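Long-range contacts in mannose-specific lectin 3 chain 2 (Crocus vernus, PDB 3MEZ), which probably binds mannose as one of the two chain types of a heterotetrameric bulb lectin, which may weakly agglutinate trypsin-treated rabbit erythrocytes: residues V8-Q13 with D90-L95; S12-D17 with F60-H65. All coordinates share one frame; numbering follows the deposited sequence.

Interaction 1. Residues V8-Q13 with D90-L95; sequences VLFSSQ and DYVLIL
An antiparallel strand pair of a bulb-type lectin domain joins L9 to L93 as its hydrogen-bonded pair, with V8-I94 and F10-V92 as the non-hydrogen-bonded pairs on either side. The two bonds of the central pair are nearly straight: L9 N gives its hydrogen to L93 O at 2.9 Å, in the carbonyl plane, and L93 N returns one to L9 O at an angle of 179°. On one face V92 CG2 fits between its two neighbours. It lies 3.3 Å from V8 CG1, tighter than ordinary van der Waals contact, and 3.4 Å from F10 CD1. V8 carries CG1 anti to its own nitrogen (chi1 177°), which also lays that methyl over a face of the F10 ring, offset toward the rim. Branched and aromatic residues suit this face, which the chain 1 partner covers through residues such as P93 and Y100 of that chain.

In the beta-prism II fold of this family three sheets enclose a common apolar core. The L9-L93 face looks into it, and the leucines meet there through CB atoms 4.1 Å apart, with L63 and L21 from the other two sheets beside L93.

Past the strand the hydroxyl of S11 replaces a main-chain acceptor. S11 OG takes the hydrogen of Y91 N at 2.7 Å and is also bonded to G64 O, while S11 N reaches Y91 O by a bent bond of 136°. Serine is small enough for this buried spot, and its oxygen serves two main-chain groups. A type II turn from F10 to Q13 then turns the chain sharply toward the next sheet; Q13 OE1 folds back to accept the hydrogen of F10 N at 2.8 Å.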
ATOM      1  N   VAL B   8       3.946   3.181 -12.250  1.00 18.57           N
ATOM      2  CA  VAL B   8       2.977   4.236 -12.030  1.00 17.21           C
ATOM      3  C   VAL B   8       2.521   4.308 -10.577  1.00 20.27           C
ATOM      4  O   VAL B   8       2.275   3.301 -10.014  1.00 18.75           O
ATOM      5  CB  VAL B   8       1.721   3.941 -12.834  1.00 16.91           C
ATOM      6  CG1 VAL B   8       0.672   4.951 -12.593  1.00 23.13           C
ATOM      7  CG2 VAL B   8       2.015   3.795 -14.279  1.00 17.53           C
ATOM      8  N   LEU B   9       2.386   5.507 -10.032  1.00 20.17           N
ATOM      9  CA  LEU B   9       1.800   5.771  -8.721  1.00 21.06           C
ATOM     10  C   LEU B   9       0.519   6.587  -8.908  1.00 21.43           C
ATOM     11  O   LEU B   9       0.546   7.539  -9.606  1.00 20.75           O
ATOM     12  CB  LEU B   9       2.763   6.559  -7.835  1.00 22.21           C
ATOM     13  CG  LEU B   9       2.476   6.682  -6.344  1.00 23.36           C
ATOM     14  CD1 LEU B   9       2.796   5.404  -5.681  1.00 20.66           C
ATOM     15  CD2 LEU B   9       3.192   7.792  -5.670  1.00 24.37           C
ATOM     16  N   PHE B  10      -0.567   6.170  -8.285  1.00 20.20           N
ATOM     17  CA  PHE B  10      -1.858   6.792  -8.387  1.00 19.51           C
ATOM     18  C   PHE B  10      -2.128   7.666  -7.159  1.00 20.16           C
ATOM     19  O   PHE B  10      -1.579   7.415  -6.131  1.00 18.99           O
ATOM     20  CB  PHE B  10      -2.941   5.750  -8.510  1.00 20.37           C
ATOM     21  CG  PHE B  10      -2.773   4.816  -9.654  1.00 21.67           C
ATOM     22  CD1 PHE B  10      -3.260   5.131 -10.899  1.00 20.65           C
ATOM     23  CD2 PHE B  10      -2.146   3.613  -9.490  1.00 17.85           C
ATOM     24  CE1 PHE B  10      -3.098   4.296 -11.923  1.00 21.55           C
ATOM     25  CE2 PHE B  10      -1.988   2.803 -10.546  1.00 21.57           C
ATOM     26  CZ  PHE B  10      -2.475   3.142 -11.740  1.00 20.06           C
ATOM     27  N   SER B  11      -3.009   8.652  -7.265  1.00 17.06           N
ATOM     28  CA  SER B  11      -3.270   9.547  -6.145  1.00 17.40           C
ATOM     29  C   SER B  11      -3.763   8.740  -4.907  1.00 18.90           C
ATOM     30  O   SER B  11      -4.521   7.844  -5.058  1.00 19.68           O
ATOM     31  CB  SER B  11      -4.328  10.598  -6.500  1.00 19.35           C
ATOM     32  OG  SER B  11      -3.952  11.491  -7.500  1.00 20.63           O
ATOM     33  N   SER B  12      -3.267   9.103  -3.743  1.00 17.65           N
ATOM     34  CA  SER B  12      -3.471   8.473  -2.440  1.00 18.55           C
ATOM     35  C   SER B  12      -2.427   7.375  -2.112  1.00 17.99           C
ATOM     36  O   SER B  12      -2.220   7.071  -0.998  1.00 17.64           O
ATOM     37  CB  SER B  12      -4.901   7.935  -2.256  1.00 19.57           C
ATOM     38  OG  SER B  12      -5.865   8.912  -2.070  1.00 18.48           O
ATOM     39  N   GLN B  13      -1.774   6.827  -3.121  1.00 17.29           N
ATOM     40  CA  GLN B  13      -0.685   5.899  -2.890  1.00 18.53           C
ATOM     41  C   GLN B  13       0.559   6.583  -2.261  1.00 19.35           C
ATOM     42  O   GLN B  13       0.818   7.735  -2.441  1.00 18.94           O
ATOM     43  CB  GLN B  13      -0.264   5.138  -4.162  1.00 18.34           C
ATOM     44  CG  GLN B  13      -1.287   4.279  -4.738  1.00 20.57           C
ATOM     45  CD  GLN B  13      -0.773   3.373  -5.848  1.00 21.18           C
ATOM     46  OE1 GLN B  13      -0.221   3.816  -6.790  1.00 18.01           O
ATOM     47  NE2 GLN B  13      -0.997   2.115  -5.703  1.00 21.04           N
ATOM     48  N   ASP B  90      -8.269  12.717  -9.609  1.00 19.66           N
ATOM     49  CA  ASP B  90      -7.329  11.618  -9.558  1.00 20.31           C
ATOM     50  C   ASP B  90      -6.172  11.825 -10.538  1.00 19.81           C
ATOM     51  O   ASP B  90      -6.379  12.138 -11.655  1.00 19.52           O
ATOM     52  CB  ASP B  90      -8.041  10.311  -9.824  1.00 20.82           C
ATOM     53  CG  ASP B  90      -9.142  10.027  -8.830  1.00 23.33           C
ATOM     54  OD1 ASP B  90      -9.071  10.443  -7.709  1.00 26.46           O
ATOM     55  OD2 ASP B  90     -10.068   9.379  -9.209  1.00 29.53           O
ATOM     56  N   TYR B  91      -4.969  11.650 -10.050  1.00 19.02           N
ATOM     57  CA  TYR B  91      -3.752  11.925 -10.778  1.00 19.39           C
ATOM     58  C   TYR B  91      -2.843  10.689 -10.859  1.00 20.65           C
ATOM     59  O   TYR B  91      -3.029   9.732 -10.162  1.00 20.38           O
ATOM     60  CB  TYR B  91      -2.999  13.093 -10.186  1.00 20.04           C
ATOM     61  CG  TYR B  91      -3.648  14.442 -10.348  1.00 20.46           C
ATOM     62  CD1 TYR B  91      -4.761  14.775  -9.636  1.00 22.67           C
ATOM     63  CD2 TYR B  91      -3.140  15.378 -11.230  1.00 19.05           C
ATOM     64  CE1 TYR B  91      -5.333  16.003  -9.769  1.00 23.12           C
ATOM     65  CE2 TYR B  91      -3.694  16.552 -11.364  1.00 17.02           C
ATOM     66  CZ  TYR B  91      -4.803  16.869 -10.657  1.00 21.43           C
ATOM     67  OH  TYR B  91      -5.362  18.063 -10.794  1.00 26.54           O
ATOM     68  N   VAL B  92      -1.910  10.720 -11.780  1.00 18.68           N
ATOM     69  CA  VAL B  92      -1.017   9.644 -11.951  1.00 20.40           C
ATOM     70  C   VAL B  92       0.409  10.161 -12.131  1.00 20.14           C
ATOM     71  O   VAL B  92       0.624  11.121 -12.771  1.00 20.61           O
ATOM     72  CB  VAL B  92      -1.550   8.768 -13.083  1.00 21.81           C
ATOM     73  CG1 VAL B  92      -0.916   9.083 -14.373  1.00 20.08           C
ATOM     74  CG2 VAL B  92      -1.544   7.425 -12.732  1.00 22.51           C
ATOM     75  N   LEU B  93       1.342   9.536 -11.457  1.00 18.39           N
ATOM     76  CA  LEU B  93       2.763   9.780 -11.608  1.00 18.14           C
ATOM     77  C   LEU B  93       3.302   8.589 -12.384  1.00 18.47           C
ATOM     78  O   LEU B  93       3.215   7.480 -11.925  1.00 16.59           O
ATOM     79  CB  LEU B  93       3.444   9.822 -10.266  1.00 18.65           C
ATOM     80  CG  LEU B  93       4.801  10.439  -9.897  1.00 24.01           C
ATOM     81  CD1 LEU B  93       5.703   9.623  -9.005  1.00 22.18           C
ATOM     82  CD2 LEU B  93       5.552  11.021 -11.018  1.00 22.35           C
ATOM     83  N   ILE B  94       3.843   8.847 -13.553  1.00 18.05           N
ATOM     84  CA  ILE B  94       4.402   7.835 -14.400  1.00 17.59           C
ATOM     85  C   ILE B  94       5.916   7.948 -14.540  1.00 18.23           C
ATOM     86  O   ILE B  94       6.422   8.961 -14.876  1.00 17.19           O
ATOM     87  CB  ILE B  94       3.787   7.887 -15.803  1.00 18.33           C
ATOM     88  CG1 ILE B  94       2.269   7.826 -15.757  1.00 21.08           C
ATOM     89  CG2 ILE B  94       4.281   6.784 -16.639  1.00 15.94           C
ATOM     90  CD1 ILE B  94       1.633   8.043 -16.998  1.00 19.64           C
ATOM     91  N   LEU B  95       6.624   6.865 -14.300  1.00 17.04           N
ATOM     92  CA  LEU B  95       8.029   6.852 -14.611  1.00 18.40           C
ATOM     93  C   LEU B  95       8.167   6.363 -16.035  1.00 18.27           C
ATOM     94  O   LEU B  95       8.032   5.226 -16.313  1.00 17.44           O
ATOM     95  CB  LEU B  95       8.824   5.983 -13.663  1.00 18.10           C
ATOM     96  CG  LEU B  95      10.328   5.935 -13.841  1.00 18.36           C
ATOM     97  CD1 LEU B  95      10.951   7.259 -13.599  1.00 21.11           C
ATOM     98  CD2 LEU B  95      10.970   4.895 -12.983  1.00 19.58           C
TER

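Interaction 2. Residues S12-D17 with F60-H65; sequences SQVMYD and FMRLGH. Unlike the reference sequence in segment 12-17: M15 (reference Gln).
V14 and R62 cross at an angle on one face of an antiparallel strand pair, V14 CG1 lying 3.9 Å from R62 CB. The same methyl meets the F60 ring at CD2, 4.0 Å away, and Y16 and F60 touch beyond it through their CB atoms. M15 and M61 point the same way on the opposite face and pack on M30 in the beta-prism II core, where M61's apolar chain suits its place; M15 stands where the reference sequence has Gln. This pair is hydrogen-bonded: M61 N binds M15 O in the carbonyl plane, and M15 N binds M61 O, both at 3.0 Å.

R62, with CG anti to its backbone N (chi1 174°) and extended to NE, brings its guanidinium beside S12. Two waters in the guanidinium plane join them: one gives a hydrogen to S12 O (2.8 Å) and accepts from R62 NE; the other accepts from R62 NH2 and is hydrogen-bonded to S12 OG. S12 N is held directly by L63 O at 2.8 Å. R62 NH2 salt-bridges D74 of the second copy of this chain, whose carboxylate probably compensates a charge buried between the copies, while the waters take up guanidinium N-H groups.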
ATOM      1  N   SER B  12      -3.267   9.103  -3.743  1.00 17.65           N
ATOM      2  CA  SER B  12      -3.471   8.473  -2.440  1.00 18.55           C
ATOM      3  C   SER B  12      -2.427   7.375  -2.112  1.00 17.99           C
ATOM      4  O   SER B  12      -2.220   7.071  -0.998  1.00 17.64           O
ATOM      5  CB  SER B  12      -4.901   7.935  -2.256  1.00 19.57           C
ATOM      6  OG  SER B  12      -5.865   8.912  -2.070  1.00 18.48           O
ATOM      7  N   GLN B  13      -1.774   6.827  -3.121  1.00 17.29           N
ATOM      8  CA  GLN B  13      -0.685   5.899  -2.890  1.00 18.53           C
ATOM      9  C   GLN B  13       0.559   6.583  -2.261  1.00 19.35           C
ATOM     10  O   GLN B  13       0.818   7.735  -2.441  1.00 18.94           O
ATOM     11  CB  GLN B  13      -0.264   5.138  -4.162  1.00 18.34           C
ATOM     12  CG  GLN B  13      -1.287   4.279  -4.738  1.00 20.57           C
ATOM     13  CD  GLN B  13      -0.773   3.373  -5.848  1.00 21.18           C
ATOM     14  OE1 GLN B  13      -0.221   3.816  -6.790  1.00 18.01           O
ATOM     15  NE2 GLN B  13      -0.997   2.115  -5.703  1.00 21.04           N
ATOM     16  N   VAL B  14       1.321   5.811  -1.537  1.00 17.39           N
ATOM     17  CA  VAL B  14       2.517   6.255  -0.873  1.00 17.37           C
ATOM     18  C   VAL B  14       3.717   5.333  -1.122  1.00 18.52           C
ATOM     19  O   VAL B  14       3.555   4.207  -1.406  1.00 19.23           O
ATOM     20  CB  VAL B  14       2.314   6.364   0.644  1.00 17.94           C
ATOM     21  CG1 VAL B  14       1.245   7.288   0.980  1.00 17.48           C
ATOM     22  CG2 VAL B  14       2.036   5.033   1.216  1.00 16.98           C
ATOM     23  N   MET B  15       4.908   5.867  -1.001  1.00 19.26           N
ATOM     24  CA  MET B  15       6.127   5.104  -1.068  1.00 21.11           C
ATOM     25  C   MET B  15       7.022   5.439   0.117  1.00 20.22           C
ATOM     26  O   MET B  15       7.162   6.573   0.463  1.00 22.31           O
ATOM     27  CB  MET B  15       6.871   5.392  -2.351  1.00 22.48           C
ATOM     28  CG  MET B  15       6.219   4.968  -3.594  1.00 27.68           C
ATOM     29  SD  MET B  15       7.292   5.108  -5.043  1.00 36.53           S
ATOM     30  CE  MET B  15       7.267   6.772  -5.226  1.00 20.36           C
ATOM     31  N   TYR B  16       7.596   4.429   0.737  1.00 20.43           N
ATOM     32  CA  TYR B  16       8.494   4.630   1.836  1.00 20.11           C
ATOM     33  C   TYR B  16       9.553   3.541   1.977  1.00 21.30           C
ATOM     34  O   TYR B  16       9.410   2.476   1.460  1.00 21.07           O
ATOM     35  CB  TYR B  16       7.715   4.831   3.128  1.00 20.20           C
ATOM     36  CG  TYR B  16       6.775   3.720   3.453  1.00 17.90           C
ATOM     37  CD1 TYR B  16       5.475   3.760   3.054  1.00 19.34           C
ATOM     38  CD2 TYR B  16       7.200   2.619   4.128  1.00 20.29           C
ATOM     39  CE1 TYR B  16       4.630   2.771   3.310  1.00 18.05           C
ATOM     40  CE2 TYR B  16       6.363   1.607   4.399  1.00 19.13           C
ATOM     41  CZ  TYR B  16       5.079   1.676   3.995  1.00 16.79           C
ATOM     42  OH  TYR B  16       4.277   0.661   4.269  1.00 20.93           O
ATOM     43  N   ASP B  17      10.627   3.862   2.666  1.00 21.76           N
ATOM     44  CA  ASP B  17      11.619   2.899   3.022  1.00 23.00           C
ATOM     45  C   ASP B  17      12.180   2.109   1.843  1.00 22.34           C
ATOM     46  O   ASP B  17      12.185   0.935   1.872  1.00 20.04           O
ATOM     47  CB  ASP B  17      11.049   1.956   4.049  1.00 24.02           C
ATOM     48  CG  ASP B  17      12.095   1.261   4.840  1.00 28.72           C
ATOM     49  OD1 ASP B  17      13.218   1.698   4.861  1.00 29.77           O
ATOM     50  OD2 ASP B  17      11.779   0.257   5.402  1.00 32.80           O
ATOM     51  N   PHE B  60       7.798   9.546   4.039  1.00 22.08           N
ATOM     52  CA  PHE B  60       7.014   8.962   2.982  1.00 21.53           C
ATOM     53  C   PHE B  60       6.675   9.968   1.901  1.00 20.77           C
ATOM     54  O   PHE B  60       6.512  11.111   2.169  1.00 22.92           O
ATOM     55  CB  PHE B  60       5.752   8.235   3.490  1.00 20.14           C
ATOM     56  CG  PHE B  60       4.684   9.114   4.054  1.00 18.71           C
ATOM     57  CD1 PHE B  60       4.730   9.504   5.362  1.00 19.04           C
ATOM     58  CD2 PHE B  60       3.607   9.490   3.310  1.00 17.85           C
ATOM     59  CE1 PHE B  60       3.772  10.253   5.894  1.00 18.05           C
ATOM     60  CE2 PHE B  60       2.648  10.249   3.847  1.00 23.20           C
ATOM     61  CZ  PHE B  60       2.731  10.635   5.162  1.00 21.23           C
ATOM     62  N   MET B  61       6.551   9.477   0.691  1.00 20.90           N
ATOM     63  CA  MET B  61       6.065  10.232  -0.427  1.00 20.37           C
ATOM     64  C   MET B  61       4.631   9.859  -0.813  1.00 19.98           C
ATOM     65  O   MET B  61       4.260   8.739  -0.775  1.00 18.91           O
ATOM     66  CB  MET B  61       6.973  10.072  -1.619  1.00 20.85           C
ATOM     67  CG  MET B  61       6.855  11.167  -2.552  1.00 26.15           C
ATOM     68  SD  MET B  61       5.710  10.732  -3.794  1.00 40.42           S
ATOM     69  CE  MET B  61       6.740   9.834  -4.882  1.00 29.29           C
ATOM     70  N   ARG B  62       3.847  10.869  -1.127  1.00 18.35           N
ATOM     71  CA  ARG B  62       2.465  10.707  -1.449  1.00 18.97           C
ATOM     72  C   ARG B  62       2.061  11.580  -2.615  1.00 18.97           C
ATOM     73  O   ARG B  62       2.350  12.720  -2.634  1.00 18.11           O
ATOM     74  CB  ARG B  62       1.579  11.028  -0.235  1.00 16.98           C
ATOM     75  CG  ARG B  62       0.096  11.015  -0.498  1.00 19.57           C
ATOM     76  CD  ARG B  62      -0.782  11.347   0.724  1.00 18.01           C
ATOM     77  NE  ARG B  62      -2.217  11.343   0.489  1.00 18.59           N
ATOM     78  CZ  ARG B  62      -2.912  12.350  -0.013  1.00 22.45           C
ATOM     79  NH1 ARG B  62      -2.324  13.453  -0.340  1.00 20.95           N
ATOM     80  NH2 ARG B  62      -4.195  12.268  -0.177  1.00 18.23           N
ATOM     81  N   LEU B  63       1.330  11.002  -3.541  1.00 18.50           N
ATOM     82  CA  LEU B  63       0.740  11.731  -4.623  1.00 19.46           C
ATOM     83  C   LEU B  63      -0.684  12.076  -4.227  1.00 20.77           C
ATOM     84  O   LEU B  63      -1.477  11.236  -3.911  1.00 18.94           O
ATOM     85  CB  LEU B  63       0.764  10.916  -5.913  1.00 16.57           C
ATOM     86  CG  LEU B  63       0.043  11.468  -7.139  1.00 21.56           C
ATOM     87  CD1 LEU B  63       0.610  12.768  -7.537  1.00 19.09           C
ATOM     88  CD2 LEU B  63       0.057  10.518  -8.325  1.00 17.89           C
ATOM     89  N   GLY B  64      -0.950  13.365  -4.240  1.00 20.06           N
ATOM     90  CA  GLY B  64      -2.207  13.916  -3.840  1.00 20.30           C
ATOM     91  C   GLY B  64      -3.271  13.994  -4.911  1.00 21.11           C
ATOM     92  O   GLY B  64      -3.044  13.655  -6.014  1.00 20.91           O
ATOM     93  N   HIS B  65      -4.422  14.512  -4.529  1.00 20.49           N
ATOM     94  CA  HIS B  65      -5.552  14.648  -5.414  1.00 20.83           C
ATOM     95  C   HIS B  65      -5.691  16.031  -6.069  1.00 20.78           C
ATOM     96  O   HIS B  65      -6.729  16.395  -6.530  1.00 22.27           O
ATOM     97  CB  HIS B  65      -6.828  14.177  -4.786  1.00 18.76           C
ATOM     98  CG  HIS B  65      -6.934  12.693  -4.686  1.00 20.42           C
ATOM     99  ND1 HIS B  65      -6.401  11.986  -3.641  1.00 25.55           N
ATOM    100  CD2 HIS B  65      -7.537  11.788  -5.471  1.00 16.21           C
ATOM    101  CE1 HIS B  65      -6.655  10.711  -3.803  1.00 18.32           C
ATOM    102  NE2 HIS B  65      -7.338  10.567  -4.907  1.00 20.78           N
TER
HETATM  103  O   HOH W   1      -3.039   8.677   1.107  1.00 19.77           O
HETATM  104  O   HOH W   2      -5.819   9.532   0.467  1.00 22.01           O

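From the N terminus, strand 8-10 comes first, and interaction 1 pairs it with strand 92-95, closing a loop of 76 residues between its segments. The chain then turns at once into strand 14-16, which interaction 2 pairs with strand 60-63 across 42 residues. The second loop nests within the first, and S12 and Q13 belong to both contacts. The whole sheet formed by strands 20-23, 26-30, 36-40 and 45-49 is contained in the inner loop, while strands 69-72 and 78-81 fall between the returning segments. Successive strands thereby serve two different sheets of the prism, which also touch directly: L63 CD2 lies 3.3 Å from L9 O.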